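CocE/NonD family hydrolase (Staphylococcus aureus subsp. aureus COL, PDB 3III) probably acts as an alpha/beta-fold hydrolase related to the X-Pro dipeptidyl-peptidases, cleaving ester or amide bonds in a substrate that remains to be established. Local coordinates at residues Asn24-Asp29 with Asn57-Asn62; Val31-Gln36 with Trp113-Tyr118; Ala357-Leu362 with Ser470-Trp475; Gly407-Lys412 with Ala427-Leu432. All coordinates share one frame; numbering follows the deposited sequence.

Interaction 1 (Asn24-Asp29 with Asn57-Asn62)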
loop_
_atom_site.group_PDB
_atom_site.type_symbol
_atom_site.label_atom_id
_atom_site.label_comp_id
_atom_site.label_asym_id
_atom_site.label_seq_id
_atom_site.Cartn_x
_atom_site.Cartn_y
_atom_site.Cartn_z
ATOM N N ASN A 24 -15.666 -23.733 -20.597
ATOM C CA ASN A 24 -16.235 -24.619 -19.604
ATOM C C ASN A 24 -17.515 -24.007 -19.036
ATOM O O ASN A 24 -17.589 -22.785 -18.830
ATOM C CB ASN A 24 -15.253 -24.797 -18.439
ATOM C CG ASN A 24 -13.953 -25.415 -18.878
ATOM O OD1 ASN A 24 -13.913 -26.619 -19.075
ATOM N ND2 ASN A 24 -12.881 -24.611 -19.007
ATOM N N HIS A 25 -18.511 -24.854 -18.793
ATOM C CA HIS A 25 -19.638 -24.450 -17.971
ATOM C C HIS A 25 -19.362 -24.913 -16.587
ATOM O O HIS A 25 -19.172 -26.101 -16.368
ATOM C CB HIS A 25 -20.909 -25.034 -18.500
ATOM C CG HIS A 25 -21.288 -24.477 -19.823
ATOM N ND1 HIS A 25 -22.175 -23.434 -19.965
ATOM C CD2 HIS A 25 -20.881 -24.805 -21.075
ATOM C CE1 HIS A 25 -22.315 -23.148 -21.251
ATOM N NE2 HIS A 25 -21.544 -23.968 -21.945
ATOM N N ILE A 26 -19.272 -23.976 -15.655
ATOM C CA ILE A 26 -18.900 -24.289 -14.302
ATOM C C ILE A 26 -19.963 -23.774 -13.334
ATOM O O ILE A 26 -20.842 -23.004 -13.724
ATOM C CB ILE A 26 -17.515 -23.691 -13.968
ATOM C CG1 ILE A 26 -17.603 -22.182 -13.865
ATOM C CG2 ILE A 26 -16.499 -24.119 -15.051
ATOM C CD1 ILE A 26 -16.446 -21.511 -13.089
ATOM N N VAL A 27 -19.865 -24.237 -12.095
ATOM C CA VAL A 27 -20.704 -23.776 -10.987
ATOM C C VAL A 27 -19.732 -23.284 -9.889
ATOM O O VAL A 27 -18.900 -24.064 -9.407
ATOM C CB VAL A 27 -21.620 -24.916 -10.467
ATOM C CG1 VAL A 27 -22.427 -24.519 -9.250
ATOM C CG2 VAL A 27 -22.562 -25.444 -11.593
ATOM N N VAL A 28 -19.908 -22.042 -9.459
ATOM C CA VAL A 28 -18.988 -21.339 -8.540
ATOM C C VAL A 28 -19.625 -21.340 -7.161
ATOM O O VAL A 28 -20.822 -21.135 -7.041
ATOM C CB VAL A 28 -18.685 -19.858 -9.033
ATOM C CG1 VAL A 28 -17.890 -19.008 -7.942
ATOM C CG2 VAL A 28 -17.935 -19.881 -10.349
ATOM N N ASP A 29 -18.802 -21.552 -6.139
ATOM C CA ASP A 29 -19.228 -21.459 -4.745
ATOM C C ASP A 29 -19.203 -19.981 -4.338
ATOM O O ASP A 29 -18.285 -19.516 -3.694
ATOM C CB ASP A 29 -18.331 -22.295 -3.830
ATOM C CG ASP A 29 -16.808 -22.051 -4.078
ATOM O OD1 ASP A 29 -16.329 -21.785 -5.194
ATOM O OD2 ASP A 29 -16.089 -22.079 -3.133
ATOM N N ASN A 57 -7.825 -16.179 -17.986
ATOM C CA ASN A 57 -9.117 -16.818 -17.822
ATOM C C ASN A 57 -10.204 -15.769 -17.961
ATOM O O ASN A 57 -10.039 -14.634 -17.528
ATOM C CB ASN A 57 -9.239 -17.414 -16.424
ATOM C CG ASN A 57 -8.202 -18.477 -16.145
ATOM O OD1 ASN A 57 -7.824 -19.247 -17.032
ATOM N ND2 ASN A 57 -7.807 -18.586 -14.888
ATOM N N ILE A 58 -11.332 -16.172 -18.522
ATOM C CA ILE A 58 -12.493 -15.317 -18.654
ATOM C C ILE A 58 -13.701 -15.980 -17.977
ATOM O O ILE A 58 -14.095 -17.076 -18.342
ATOM C CB ILE A 58 -12.892 -15.125 -20.139
ATOM C CG1 ILE A 58 -11.749 -14.549 -20.996
ATOM C CG2 ILE A 58 -14.180 -14.254 -20.262
ATOM C CD1 ILE A 58 -11.974 -14.708 -22.564
ATOM N N PHE A 59 -14.294 -15.307 -16.998
ATOM C CA PHE A 59 -15.525 -15.776 -16.381
ATOM C C PHE A 59 -16.632 -14.864 -16.854
ATOM O O PHE A 59 -16.515 -13.620 -16.718
ATOM C CB PHE A 59 -15.413 -15.621 -14.872
ATOM C CG PHE A 59 -14.359 -16.510 -14.226
ATOM C CD1 PHE A 59 -14.708 -17.725 -13.721
ATOM C CD2 PHE A 59 -13.017 -16.105 -14.159
ATOM C CE1 PHE A 59 -13.736 -18.546 -13.129
ATOM C CE2 PHE A 59 -12.051 -16.877 -13.572
ATOM C CZ PHE A 59 -12.401 -18.102 -13.044
ATOM N N ARG A 60 -17.681 -15.457 -17.400
ATOM C CA ARG A 60 -18.768 -14.689 -17.960
ATOM C C ARG A 60 -20.116 -15.359 -17.827
ATOM O O ARG A 60 -20.196 -16.569 -17.676
ATOM C CB ARG A 60 -18.459 -14.324 -19.404
ATOM C CG ARG A 60 -18.149 -15.485 -20.312
ATOM C CD ARG A 60 -17.742 -15.004 -21.717
ATOM N NE ARG A 60 -17.641 -16.149 -22.635
ATOM C CZ ARG A 60 -18.681 -16.709 -23.249
ATOM N NH1 ARG A 60 -19.904 -16.252 -23.087
ATOM N NH2 ARG A 60 -18.498 -17.769 -24.019
ATOM N N PRO A 61 -21.187 -14.558 -17.869
ATOM C CA PRO A 61 -22.501 -15.132 -17.794
ATOM C C PRO A 61 -22.762 -16.114 -18.936
ATOM O O PRO A 61 -22.282 -15.949 -20.067
ATOM C CB PRO A 61 -23.414 -13.922 -17.865
ATOM C CG PRO A 61 -22.591 -12.804 -17.449
ATOM C CD PRO A 61 -21.251 -13.098 -17.972
ATOM N N ASN A 62 -23.430 -17.211 -18.598
ATOM C CA ASN A 62 -23.834 -18.187 -19.577
ATOM C C ASN A 62 -25.080 -17.702 -20.314
ATOM O O ASN A 62 -26.171 -18.269 -20.164
ATOM C CB ASN A 62 -24.099 -19.548 -18.875
ATOM C CG ASN A 62 -24.430 -20.625 -19.830
ATOM O OD1 ASN A 62 -24.055 -20.545 -21.009
ATOM N ND2 ASN A 62 -25.169 -21.645 -19.361
#

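Interaction 2 (Val31-Gln36 with Trp113-Tyr118)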
loop_
_atom_site.group_PDB
_atom_site.type_symbol
_atom_site.label_atom_id
_atom_site.label_comp_id
_atom_site.label_asym_id
_atom_site.label_seq_id
_atom_site.Cartn_x
_atom_site.Cartn_y
_atom_site.Cartn_z
ATOM N N VAL A 31 -19.719 -16.671 -2.371
ATOM C CA VAL A 31 -19.825 -16.268 -0.959
ATOM C C VAL A 31 -21.177 -15.567 -0.671
ATOM O O VAL A 31 -21.721 -15.678 0.423
ATOM C CB VAL A 31 -18.565 -15.331 -0.656
ATOM C CG1 VAL A 31 -18.764 -14.396 0.512
ATOM C CG2 VAL A 31 -17.365 -16.229 -0.470
ATOM N N GLN A 32 -21.654 -14.780 -1.647
ATOM C CA GLN A 32 -22.841 -13.959 -1.496
ATOM C C GLN A 32 -24.096 -14.632 -2.046
ATOM O O GLN A 32 -25.177 -14.448 -1.531
ATOM C CB GLN A 32 -22.624 -12.629 -2.246
ATOM C CG GLN A 32 -21.383 -11.887 -1.755
ATOM C CD GLN A 32 -20.057 -12.270 -2.423
ATOM O OE1 GLN A 32 -20.016 -12.966 -3.476
ATOM N NE2 GLN A 32 -18.941 -11.793 -1.805
ATOM N N TYR A 33 -23.937 -15.397 -3.133
ATOM C CA TYR A 33 -25.038 -15.776 -3.974
ATOM C C TYR A 33 -25.187 -17.290 -4.221
ATOM O O TYR A 33 -25.764 -17.709 -5.225
ATOM C CB TYR A 33 -24.920 -15.063 -5.336
ATOM C CG TYR A 33 -24.698 -13.560 -5.243
ATOM C CD1 TYR A 33 -25.606 -12.748 -4.545
ATOM C CD2 TYR A 33 -23.594 -12.947 -5.854
ATOM C CE1 TYR A 33 -25.445 -11.408 -4.477
ATOM C CE2 TYR A 33 -23.438 -11.580 -5.817
ATOM C CZ TYR A 33 -24.334 -10.813 -5.115
ATOM O OH TYR A 33 -24.175 -9.432 -5.072
ATOM N N GLY A 34 -24.625 -18.096 -3.348
ATOM C CA GLY A 34 -24.808 -19.548 -3.409
ATOM C C GLY A 34 -24.164 -20.195 -4.653
ATOM O O GLY A 34 -23.169 -19.707 -5.181
ATOM N N ASN A 35 -24.732 -21.305 -5.122
ATOM C CA ASN A 35 -24.181 -21.976 -6.293
ATOM C C ASN A 35 -24.533 -21.248 -7.600
ATOM O O ASN A 35 -25.714 -21.194 -8.004
ATOM C CB ASN A 35 -24.674 -23.389 -6.390
ATOM C CG ASN A 35 -24.107 -24.271 -5.311
ATOM O OD1 ASN A 35 -23.242 -23.848 -4.543
ATOM N ND2 ASN A 35 -24.654 -25.454 -5.185
ATOM N N GLN A 36 -23.514 -20.724 -8.265
ATOM C CA GLN A 36 -23.739 -19.867 -9.436
ATOM C C GLN A 36 -23.110 -20.429 -10.704
ATOM O O GLN A 36 -21.885 -20.542 -10.807
ATOM C CB GLN A 36 -23.163 -18.475 -9.153
ATOM C CG GLN A 36 -23.989 -17.693 -8.168
ATOM C CD GLN A 36 -25.288 -17.222 -8.732
ATOM O OE1 GLN A 36 -25.371 -16.985 -9.925
ATOM N NE2 GLN A 36 -26.322 -17.101 -7.889
ATOM N N TRP A 113 -18.931 -10.898 -8.905
ATOM C CA TRP A 113 -19.146 -9.998 -10.032
ATOM C C TRP A 113 -20.002 -10.602 -11.120
ATOM O O TRP A 113 -20.900 -9.935 -11.629
ATOM C CB TRP A 113 -17.832 -9.492 -10.597
ATOM C CG TRP A 113 -17.135 -8.581 -9.642
ATOM C CD1 TRP A 113 -16.139 -8.914 -8.799
ATOM C CD2 TRP A 113 -17.425 -7.209 -9.393
ATOM N NE1 TRP A 113 -15.752 -7.846 -8.058
ATOM C CE2 TRP A 113 -16.538 -6.776 -8.395
ATOM C CE3 TRP A 113 -18.328 -6.294 -9.935
ATOM C CZ2 TRP A 113 -16.523 -5.488 -7.939
ATOM C CZ3 TRP A 113 -18.328 -5.025 -9.473
ATOM C CH2 TRP A 113 -17.441 -4.618 -8.474
ATOM N N VAL A 114 -19.750 -11.847 -11.476
ATOM C CA VAL A 114 -20.462 -12.448 -12.586
ATOM C C VAL A 114 -21.973 -12.585 -12.358
ATOM O O VAL A 114 -22.731 -12.317 -13.267
ATOM C CB VAL A 114 -19.791 -13.728 -13.130
ATOM C CG1 VAL A 114 -20.592 -14.278 -14.289
ATOM C CG2 VAL A 114 -18.394 -13.381 -13.623
ATOM N N PRO A 115 -22.435 -12.932 -11.165
ATOM C CA PRO A 115 -23.886 -12.973 -10.946
ATOM C C PRO A 115 -24.524 -11.598 -11.032
ATOM O O PRO A 115 -25.715 -11.484 -11.253
ATOM C CB PRO A 115 -24.023 -13.525 -9.555
ATOM C CG PRO A 115 -22.822 -14.376 -9.412
ATOM C CD PRO A 115 -21.723 -13.604 -10.067
ATOM N N ASN A 116 -23.729 -10.564 -10.877
ATOM C CA ASN A 116 -24.222 -9.168 -11.061
ATOM C C ASN A 116 -24.081 -8.701 -12.529
ATOM O O ASN A 116 -24.151 -7.487 -12.829
ATOM C CB ASN A 116 -23.477 -8.235 -10.106
ATOM C CG ASN A 116 -23.946 -8.346 -8.685
ATOM O OD1 ASN A 116 -23.219 -8.766 -7.753
ATOM N ND2 ASN A 116 -25.156 -7.996 -8.495
ATOM N N ASP A 117 -23.931 -9.655 -13.458
ATOM C CA ASP A 117 -23.844 -9.384 -14.897
ATOM C C ASP A 117 -22.677 -8.511 -15.263
ATOM O O ASP A 117 -22.811 -7.555 -16.064
ATOM C CB ASP A 117 -25.149 -8.767 -15.451
ATOM C CG ASP A 117 -26.373 -9.673 -15.169
ATOM O OD1 ASP A 117 -26.307 -10.792 -15.682
ATOM O OD2 ASP A 117 -27.339 -9.276 -14.446
ATOM N N TYR A 118 -21.524 -8.895 -14.745
ATOM C CA TYR A 118 -20.214 -8.425 -15.178
ATOM C C TYR A 118 -19.445 -9.630 -15.748
ATOM O O TYR A 118 -19.728 -10.798 -15.421
ATOM C CB TYR A 118 -19.370 -7.874 -14.036
ATOM C CG TYR A 118 -19.750 -6.544 -13.541
ATOM C CD1 TYR A 118 -19.061 -5.393 -13.962
ATOM C CD2 TYR A 118 -20.821 -6.391 -12.643
ATOM C CE1 TYR A 118 -19.429 -4.149 -13.507
ATOM C CE2 TYR A 118 -21.186 -5.113 -12.178
ATOM C CZ TYR A 118 -20.508 -4.008 -12.648
ATOM O OH TYR A 118 -20.847 -2.788 -12.191
#

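Interaction 3 (Ala357-Leu362 with Ser470-Trp475)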
loop_
_atom_site.group_PDB
_atom_site.type_symbol
_atom_site.label_atom_id
_atom_site.label_comp_id
_atom_site.label_asym_id
_atom_site.label_seq_id
_atom_site.Cartn_x
_atom_site.Cartn_y
_atom_site.Cartn_z
ATOM N N ALA A 357 -6.865 20.762 8.018
ATOM C CA ALA A 357 -5.761 20.327 8.874
ATOM C C ALA A 357 -5.013 21.576 9.339
ATOM O O ALA A 357 -4.811 22.483 8.554
ATOM C CB ALA A 357 -4.825 19.334 8.132
ATOM N N GLU A 358 -4.647 21.632 10.624
ATOM C CA GLU A 358 -3.821 22.718 11.183
ATOM C C GLU A 358 -2.512 22.120 11.572
ATOM O O GLU A 358 -2.441 21.355 12.526
ATOM C CB GLU A 358 -4.477 23.362 12.409
ATOM C CG GLU A 358 -5.811 23.967 12.082
ATOM C CD GLU A 358 -6.318 25.009 13.115
ATOM O OE1 GLU A 358 -7.567 25.037 13.352
ATOM O OE2 GLU A 358 -5.482 25.793 13.676
ATOM N N TYR A 359 -1.486 22.393 10.792
ATOM C CA TYR A 359 -0.200 21.725 10.974
ATOM C C TYR A 359 0.477 22.415 12.151
ATOM O O TYR A 359 0.814 23.579 12.042
ATOM C CB TYR A 359 0.620 21.776 9.683
ATOM C CG TYR A 359 -0.050 20.988 8.574
ATOM C CD1 TYR A 359 -0.184 19.614 8.681
ATOM C CD2 TYR A 359 -0.614 21.631 7.471
ATOM C CE1 TYR A 359 -0.826 18.863 7.705
ATOM C CE2 TYR A 359 -1.237 20.909 6.467
ATOM C CZ TYR A 359 -1.350 19.523 6.594
ATOM O OH TYR A 359 -1.993 18.781 5.619
ATOM N N THR A 360 0.676 21.691 13.262
ATOM C CA THR A 360 0.974 22.324 14.547
ATOM C C THR A 360 2.290 21.747 15.055
ATOM O O THR A 360 2.441 20.535 15.130
ATOM C CB THR A 360 -0.123 22.076 15.549
ATOM O OG1 THR A 360 -1.363 22.485 14.964
ATOM C CG2 THR A 360 0.088 22.829 16.872
ATOM N N PRO A 361 3.260 22.615 15.365
ATOM C CA PRO A 361 4.520 22.069 15.851
ATOM C C PRO A 361 4.458 21.757 17.319
ATOM O O PRO A 361 3.871 22.525 18.091
ATOM C CB PRO A 361 5.511 23.231 15.612
ATOM C CG PRO A 361 4.689 24.463 15.556
ATOM C CD PRO A 361 3.291 24.078 15.208
ATOM N N LEU A 362 5.057 20.650 17.707
ATOM C CA LEU A 362 5.402 20.366 19.099
ATOM C C LEU A 362 6.947 20.226 19.203
ATOM O O LEU A 362 7.551 19.351 18.558
ATOM C CB LEU A 362 4.718 19.095 19.560
ATOM C CG LEU A 362 3.190 19.163 19.742
ATOM C CD1 LEU A 362 2.659 17.695 19.994
ATOM C CD2 LEU A 362 2.840 20.107 20.883
ATOM N N SER A 470 6.599 19.479 1.763
ATOM C CA SER A 470 5.602 20.336 2.404
ATOM C C SER A 470 5.942 20.346 3.870
ATOM O O SER A 470 6.813 19.592 4.317
ATOM C CB SER A 470 4.193 19.781 2.200
ATOM O OG SER A 470 4.059 18.668 3.036
ATOM N N ILE A 471 5.239 21.168 4.639
ATOM C CA ILE A 471 5.521 21.247 6.059
ATOM C C ILE A 471 5.233 19.931 6.791
ATOM O O ILE A 471 5.901 19.611 7.774
ATOM C CB ILE A 471 4.772 22.401 6.752
ATOM C CG1 ILE A 471 5.257 22.545 8.192
ATOM C CG2 ILE A 471 3.264 22.241 6.732
ATOM C CD1 ILE A 471 5.272 24.016 8.696
ATOM N N ALA A 472 4.252 19.162 6.316
ATOM C CA ALA A 472 3.935 17.880 6.965
ATOM C C ALA A 472 4.601 16.645 6.351
ATOM O O ALA A 472 4.655 15.556 6.966
ATOM C CB ALA A 472 2.431 17.687 7.013
ATOM N N GLN A 473 5.010 16.772 5.108
ATOM C CA GLN A 473 5.566 15.655 4.372
ATOM C C GLN A 473 6.839 16.046 3.700
ATOM O O GLN A 473 6.811 16.656 2.619
ATOM C CB GLN A 473 4.585 15.132 3.307
ATOM C CG GLN A 473 5.069 13.815 2.663
ATOM C CD GLN A 473 4.267 13.408 1.426
ATOM O OE1 GLN A 473 3.281 14.039 1.067
ATOM N NE2 GLN A 473 4.699 12.343 0.778
ATOM N N PRO A 474 7.975 15.672 4.315
ATOM C CA PRO A 474 9.241 15.891 3.629
ATOM C C PRO A 474 9.362 14.935 2.423
ATOM O O PRO A 474 8.796 13.837 2.444
ATOM C CB PRO A 474 10.293 15.630 4.713
ATOM C CG PRO A 474 9.636 14.797 5.717
ATOM C CD PRO A 474 8.151 15.039 5.626
ATOM N N TRP A 475 10.022 15.408 1.383
ATOM C CA TRP A 475 10.325 14.636 0.200
ATOM C C TRP A 475 11.811 14.724 -0.055
ATOM O O TRP A 475 12.354 15.822 -0.280
ATOM C CB TRP A 475 9.551 15.178 -0.983
ATOM C CG TRP A 475 9.397 14.209 -2.141
ATOM C CD1 TRP A 475 10.354 13.800 -2.991
ATOM C CD2 TRP A 475 8.173 13.617 -2.589
ATOM N NE1 TRP A 475 9.824 12.952 -3.961
ATOM C CE2 TRP A 475 8.480 12.807 -3.701
ATOM C CE3 TRP A 475 6.843 13.681 -2.139
ATOM C CZ2 TRP A 475 7.511 12.109 -4.390
ATOM C CZ3 TRP A 475 5.874 12.946 -2.817
ATOM C CH2 TRP A 475 6.226 12.173 -3.935
#

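Interaction 4 (Gly407-Lys412 with Ala427-Leu432)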
loop_
_atom_site.group_PDB
_atom_site.type_symbol
_atom_site.label_atom_id
_atom_site.label_comp_id
_atom_site.label_asym_id
_atom_site.label_seq_id
_atom_site.Cartn_x
_atom_site.Cartn_y
_atom_site.Cartn_z
ATOM N N GLY A 407 -3.387 12.523 8.794
ATOM C CA GLY A 407 -2.505 12.939 7.754
ATOM C C GLY A 407 -1.043 12.597 8.000
ATOM O O GLY A 407 -0.716 11.644 8.763
ATOM N N ASN A 408 -0.161 13.310 7.293
ATOM C CA ASN A 408 1.286 13.146 7.436
ATOM C C ASN A 408 1.767 13.841 8.692
ATOM O O ASN A 408 1.129 14.763 9.154
ATOM C CB ASN A 408 2.017 13.715 6.211
ATOM C CG ASN A 408 1.976 12.766 4.984
ATOM O OD1 ASN A 408 2.856 11.897 4.827
ATOM N ND2 ASN A 408 1.018 12.988 4.083
HETATM N N MSE A 409 2.884 13.374 9.253
HETATM C CA MSE A 409 3.608 14.120 10.287
HETATM C C MSE A 409 5.046 14.162 9.880
HETATM O O MSE A 409 5.533 13.264 9.178
HETATM C CB MSE A 409 3.499 13.427 11.635
HETATM C CG MSE A 409 2.091 12.973 11.994
HETATM SE SE MSE A 409 1.986 12.567 13.960
HETATM C CE MSE A 409 0.422 11.265 13.899
ATOM N N ASN A 410 5.722 15.189 10.365
ATOM C CA ASN A 410 7.091 15.502 9.982
ATOM C C ASN A 410 7.871 15.628 11.270
ATOM O O ASN A 410 7.564 16.498 12.127
ATOM C CB ASN A 410 7.141 16.821 9.151
ATOM C CG ASN A 410 8.540 17.150 8.666
ATOM O OD1 ASN A 410 9.500 16.445 8.979
ATOM N ND2 ASN A 410 8.667 18.219 7.866
ATOM N N LEU A 411 8.879 14.781 11.401
ATOM C CA LEU A 411 9.770 14.866 12.548
ATOM C C LEU A 411 11.097 15.508 12.147
ATOM O O LEU A 411 11.895 14.886 11.429
ATOM C CB LEU A 411 9.984 13.475 13.154
ATOM C CG LEU A 411 10.951 13.467 14.334
ATOM C CD1 LEU A 411 10.424 14.395 15.449
ATOM C CD2 LEU A 411 11.165 11.997 14.847
ATOM N N LYS A 412 11.306 16.753 12.609
ATOM C CA LYS A 412 12.534 17.480 12.347
ATOM C C LYS A 412 13.490 17.253 13.503
ATOM O O LYS A 412 13.166 17.535 14.668
ATOM C CB LYS A 412 12.319 18.971 12.111
ATOM C CG LYS A 412 13.658 19.609 11.623
ATOM C CD LYS A 412 13.585 21.126 11.590
ATOM C CE LYS A 412 14.786 21.743 10.978
ATOM N NZ LYS A 412 14.589 23.222 10.963
ATOM N N ALA A 427 12.056 6.242 13.238
ATOM C CA ALA A 427 11.083 7.043 13.984
ATOM C C ALA A 427 9.784 6.321 14.135
ATOM O O ALA A 427 9.344 5.534 13.263
ATOM C CB ALA A 427 10.864 8.353 13.330
ATOM N N GLY A 428 9.132 6.593 15.267
ATOM C CA GLY A 428 7.822 6.122 15.504
ATOM C C GLY A 428 6.952 7.038 16.329
ATOM O O GLY A 428 7.447 7.815 17.163
ATOM N N ILE A 429 5.650 6.987 16.033
ATOM C CA ILE A 429 4.634 7.660 16.844
ATOM C C ILE A 429 3.819 6.584 17.533
ATOM O O ILE A 429 3.332 5.640 16.864
ATOM C CB ILE A 429 3.687 8.492 15.984
ATOM C CG1 ILE A 429 4.491 9.446 15.102
ATOM C CG2 ILE A 429 2.609 9.279 16.894
ATOM C CD1 ILE A 429 5.397 10.446 15.918
ATOM N N LYS A 430 3.662 6.728 18.850
ATOM C CA LYS A 430 2.864 5.785 19.677
ATOM C C LYS A 430 1.779 6.595 20.408
ATOM O O LYS A 430 1.933 7.811 20.622
ATOM C CB LYS A 430 3.745 5.082 20.726
ATOM C CG LYS A 430 4.821 4.225 20.157
ATOM C CD LYS A 430 5.673 3.523 21.180
ATOM C CE LYS A 430 6.587 2.515 20.469
ATOM N NZ LYS A 430 5.850 1.367 19.839
ATOM N N LYS A 431 0.704 5.909 20.785
ATOM C CA LYS A 431 -0.329 6.450 21.640
ATOM C C LYS A 431 -0.298 5.664 22.905
ATOM O O LYS A 431 -0.194 4.412 22.841
ATOM C CB LYS A 431 -1.715 6.296 21.029
ATOM C CG LYS A 431 -2.786 6.950 21.967
ATOM C CD LYS A 431 -4.128 7.173 21.320
ATOM C CE LYS A 431 -5.163 6.150 21.658
ATOM N NZ LYS A 431 -6.569 6.570 21.430
ATOM N N LEU A 432 -0.357 6.375 24.047
ATOM C CA LEU A 432 -0.374 5.765 25.340
ATOM C C LEU A 432 -1.703 6.149 25.996
ATOM O O LEU A 432 -2.139 7.306 25.890
ATOM C CB LEU A 432 0.785 6.227 26.221
ATOM C CG LEU A 432 2.208 6.308 25.673
ATOM C CD1 LEU A 432 3.168 6.672 26.824
ATOM C CD2 LEU A 432 2.576 4.970 25.068
#

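Interaction 1 (Asn24-Asp29 with Asn57-Asn62)
His-25 and Ile-26 reach across to Asn-62 and Phe-59 at the margin of the large mixed sheet of this alpha/beta hydrolase. Strand 22-30 is an outermost strand and 53-60, after which Asn-62 follows in a loop, is third in order, so the intervening strand 36-47 keeps their backbones apart and side chains alone bridge the gap. His-25 illustrates such a reach. From CB, its CG lies anti to the carbonyl carbon (chi1 -67°), which carries the imidazole over to Asn-62. There ND1 of His-25 comes within 3.5 Å of Asn-62 ND2, and CE1 of His-25, the tip of the approach, stands 3.1 Å from Asn-62 OD1. The carboxamide carbon CG of Asn-62 sits in the plane of the imidazole, at its edge, while the amide itself is turned steeply, its plane 71° from that of the ring. Polar groups thus meet crosswise without a hydrogen bond between the two segments; the CE1 carbon, flanked by two ring nitrogens, is probably polarised enough to tolerate the amide oxygen. Both residues are exposed. The apolar half of the contact is buried, and Met-40 of the middle strand also packs on Phe-59. Here the two side chains cross at about a right angle, and the CD1 methyl of Ile-26 meets the Phe-59 ring at its edge, near its plane, 4.0 Å from CE1.

Interaction 2 (Val31-Gln36 with Trp113-Tyr118)
The backbones stay well separated, nearest at Gln-36 and Pro-115 with CA atoms 7.1 Å apart, where the turn between strands 22-30 and 36-47 faces the loop that follows helix 110-113 and leads into strand 119-124. Pro-115 is the centre of the contact. On one flank its CB meets the Tyr-33 ring, 3.8 Å from CD2, in an approach that is oblique to the ring. On another flank the Gln-36 chain folds round the proline: CG of Gln-36 is 3.7 Å from CG of Pro-115, and a bend at chi2 (-72°) swings the amide back, so that OE1 of Gln-36 rests 3.7 Å from CB of Pro-115. The same bend brings NE2 of Gln-36 to the carbonyl O of Tyr-33 in a nearly straight bond of 2.8 Å (173° at the hydrogen). NE2 also binds His-4 O, so two carbonyls fix the rotation of the amide. Farther along the tyrosine, the hydroxyl arrives beside the amide end of Asn-116, whose orientation is doubtful. Phe-112 of helix 110-113 packs on Tyr-33 as well. The chemistry implies a division of labour: hydrogen bonds to Tyr-33 O and His-4 O probably hold the glutamine in shape, and van der Waals contact with the proline packs the turn against the loop.

Interaction 3 (Ala357-Leu362 with Ser470-Trp475)
Apolar contact between Tyr-359 and the pair Ile-471 and Ala-472 is what joins these segments. The closer touch is at the far part of the phenol ring, where CE1 of Tyr-359 stands 3.5 Å from the Ala-472 CB methyl. Nearer the backbone, CG2 of Ile-471 lies 4.0 Å from CB of Tyr-359 and equally far from CG and CD2, fitting the root of the side chain. Both methyl groups approach the ring at a slant. With CG1 of Ile-471 anti to its own nitrogen (chi1 -172°), the shorter branch CG2 is the one turned to the tyrosine. The setting is the beta-rich C-terminal domain found in X-Pro dipeptidyl-peptidase relatives: strand 358-365 pairs with 553-559, whose Ile-555 also packs on Tyr-359, and the loop between strands 447-458 and 490-503 lies against Tyr-359. Hydrogen bonds operate inside each segment. Ser-470 OG accepts from the backbone N of Gln-473 at 3.0 Å, an ST motif, and more weakly from Ala-472 N at 3.3 Å; the backbone N of Ser-470 in turn binds Gln-473 O at 3.0 Å. This bend probably helps to present Ile-471 and Ala-472 to the strand. Within the strand, Thr-360 OG1 donates to Glu-358 O at 2.9 Å, from above the carbonyl plane.

Interaction 4 (Gly407-Lys412 with Ala427-Leu432)
In the beta-sandwich of the C-terminal domain, whose family belongs to the galactose-binding-like group, two antiparallel sheets face each other, and Met-409 and Leu-411 of strand 408-417 meet Ile-429 and Ala-427 of strand 424-432 across the interior. These alternate residues all point inward. The nearest CA pair is Leu-411 with Ala-427, 8.1 Å apart, a spacing that side chains must fill. Met-409, present as selenomethionine, does so with a chain extended beyond CG, whose selenium SE lies 4.2 Å from CG1 of Ile-429. That CG1 is anti to the carbonyl carbon of Ile-429 (chi1 -53°), placing the longer branch of the isoleucine at the selenium. At the other end Leu-411 supplies the reach and Ala-427 the short partner: CD2 of Leu-411 stands 4.0 Å from the CB methyl of Ala-427. Neighbouring strands add to the core, with Leu-554 packing on Met-409 and Leu-411 from one sheet, and Leu-509 and Val-511 packing on Ile-429 from the other. The four contacting residues are buried, and there is no hydrogen bond between the segments. The chemistry is accordingly that of a hydrophobic core: dispersion and exclusion of water hold the sheets together, without the directional demands that backbone pairing makes within each sheet.

The four contacts form two local pairs on opposite sides of the chain's centre. Interactions 1 and 2, with centres about 10 Å apart, lie together at one end of the hydrolase sheet: Val-28 N probably donates to Gln-36 O at 2.8 Å, and Val-114 packs on the backbone of 59-61. Interactions 3 and 4, centres about 11 Å apart, are joined where Asn-410 ND2 probably bonds Ile-471 O at 3.1 Å; segment 407-412 thus faces the other sheet on one side and carries the 470-475 loop through Asn-408 and Asn-410. Between the pairs, interactions 2 and 4 come closest, their nearest atoms about 28 Å apart. The bound nickel ion lies about 12 Å from the Ile-26 side chain.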